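PDB 4GO3: putative gamma-hydroxymuconic semialdehyde dehydrogenase from Pseudomonas, which probably oxidises an aldehyde, presumably gamma-hydroxymuconic semialdehyde, to the carboxylic acid with NAD(P)+ as electron acceptor, as other aldehyde dehydrogenases do. Local coordinates for residues L69-A72 against D73-E77. The protein carries 2 engineered substitutions. Residues are numbered along the deposited sequence; the frame is centred on the assembly and turned at random.
Sequences LKLA and DRIEE
Four successive i to i+4 hydrogen bonds join Leu-69 through Ala-72 to Asp-73 through Glu-76, the mark of a regular alpha-helix, here the C-terminal part of helix 61-77. The bond from Arg-74 N to Lys-70 O, 2.9 Å long, is nearly straight at 168°. One turn apart on the buried face, Leu-71 and Ile-75 make the apolar side-chain contact: CD1 of Ile-75 lies 3.7 Å from CG of Leu-71, at the branch point between its two methyls. Ile-75 sets CG1 beside its own N, anti to the carbonyl carbon, which brings CD1 back toward the preceding turn. Both residues also touch Phe-109 of helix 94-113 and Leu-187 of helix 179-191, so the pair packs between two helices. With an alanine at Ile-75, the missing CG1, CG2 and CD1 would probably leave a gap beside Leu-71 CG and weaken the packing against Phe-109 and Leu-187. On the exposed side, Asp-73 and Glu-76 both form salt bridges with Arg-110, tying this helix to 94-113 by charge as well. Arg-74 has a weak, long ion pair from NE to Glu-190; its chain, bent at chi2 (62°), also turns the guanidinium to Glu-77 in a hydrogen-bonded salt bridge, where NH1 meets OE1 at 2.7 Å on the anti side of the carboxylate, 23° out of its plane.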
loop_
_atom_site.group_PDB
_atom_site.type_symbol
_atom_site.label_atom_id
_atom_site.label_comp_id
_atom_site.label_asym_id
_atom_site.label_seq_id
_atom_site.Cartn_x
_atom_site.Cartn_y
_atom_site.Cartn_z
ATOM N N LEU A 69 5.878 25.379 6.565
ATOM C CA LEU A 69 6.641 26.013 7.594
ATOM C C LEU A 69 5.923 27.223 8.120
ATOM O O LEU A 69 5.897 27.427 9.308
ATOM C CB LEU A 69 8.029 26.355 7.082
ATOM C CG LEU A 69 8.816 25.084 6.794
ATOM C CD1 LEU A 69 10.003 25.337 5.921
ATOM C CD2 LEU A 69 9.217 24.379 8.054
ATOM N N LYS A 70 5.325 28.015 7.248
ATOM C CA LYS A 70 4.578 29.175 7.691
ATOM C C LYS A 70 3.381 28.720 8.474
ATOM O O LYS A 70 2.970 29.367 9.411
ATOM C CB LYS A 70 4.107 30.011 6.521
ATOM C CG LYS A 70 5.182 30.771 5.827
ATOM C CD LYS A 70 4.992 32.258 5.973
ATOM C CE LYS A 70 3.865 32.781 5.125
ATOM N NZ LYS A 70 3.462 34.134 5.608
ATOM N N LEU A 71 2.812 27.599 8.085
ATOM C CA LEU A 71 1.650 27.085 8.796
ATOM C C LEU A 71 1.991 26.710 10.227
ATOM O O LEU A 71 1.257 27.042 11.152
ATOM C CB LEU A 71 1.038 25.884 8.076
ATOM C CG LEU A 71 -0.219 25.338 8.760
ATOM C CD1 LEU A 71 -1.323 26.374 8.714
ATOM C CD2 LEU A 71 -0.647 24.079 8.090
ATOM N N ALA A 72 3.102 26.011 10.404
ATOM C CA ALA A 72 3.549 25.644 11.744
ATOM C C ALA A 72 3.650 26.889 12.619
ATOM O O ALA A 72 3.120 26.923 13.726
ATOM C CB ALA A 72 4.897 24.900 11.682
ATOM N N ASP A 73 4.343 27.905 12.128
ATOM C CA ASP A 73 4.531 29.136 12.876
ATOM C C ASP A 73 3.181 29.714 13.212
ATOM O O ASP A 73 2.899 30.010 14.351
ATOM C CB ASP A 73 5.326 30.160 12.070
ATOM C CG ASP A 73 6.812 29.896 12.073
ATOM O OD1 ASP A 73 7.286 29.079 12.868
ATOM O OD2 ASP A 73 7.507 30.509 11.256
ATOM N N ARG A 74 2.346 29.864 12.200
ATOM C CA ARG A 74 1.021 30.419 12.375
ATOM C C ARG A 74 0.227 29.635 13.388
ATOM O O ARG A 74 -0.547 30.194 14.139
ATOM C CB ARG A 74 0.281 30.437 11.048
ATOM C CG ARG A 74 -1.023 31.184 11.086
ATOM C CD ARG A 74 -0.802 32.619 11.423
ATOM N NE ARG A 74 -2.043 33.372 11.477
ATOM C CZ ARG A 74 -2.335 34.257 12.417
ATOM N NH1 ARG A 74 -1.484 34.493 13.393
ATOM N NH2 ARG A 74 -3.483 34.897 12.391
ATOM N N ILE A 75 0.416 28.327 13.395
ATOM C CA ILE A 75 -0.289 27.471 14.327
ATOM C C ILE A 75 0.181 27.757 15.724
ATOM O O ILE A 75 -0.601 27.729 16.642
ATOM C CB ILE A 75 -0.105 25.981 14.004
ATOM C CG1 ILE A 75 -1.094 25.553 12.934
ATOM C CG2 ILE A 75 -0.299 25.141 15.232
ATOM C CD1 ILE A 75 -0.722 24.308 12.279
ATOM N N GLU A 76 1.457 28.077 15.833
ATOM C CA GLU A 76 2.071 28.393 17.095
ATOM C C GLU A 76 1.664 29.783 17.539
ATOM O O GLU A 76 1.576 30.053 18.715
ATOM C CB GLU A 76 3.585 28.229 16.993
ATOM C CG GLU A 76 4.066 26.899 17.530
ATOM C CD GLU A 76 5.382 26.455 16.947
ATOM O OE1 GLU A 76 5.901 25.408 17.363
ATOM O OE2 GLU A 76 5.903 27.147 16.075
ATOM N N GLU A 77 1.377 30.658 16.592
ATOM C CA GLU A 77 0.886 31.989 16.915
ATOM C C GLU A 77 -0.554 31.984 17.386
ATOM O O GLU A 77 -0.953 32.825 18.155
ATOM C CB GLU A 77 0.959 32.894 15.701
ATOM C CG GLU A 77 2.268 33.486 15.430
ATOM C CD GLU A 77 2.244 34.195 14.135
ATOM O OE1 GLU A 77 1.190 34.157 13.493
ATOM O OE2 GLU A 77 3.260 34.790 13.761
#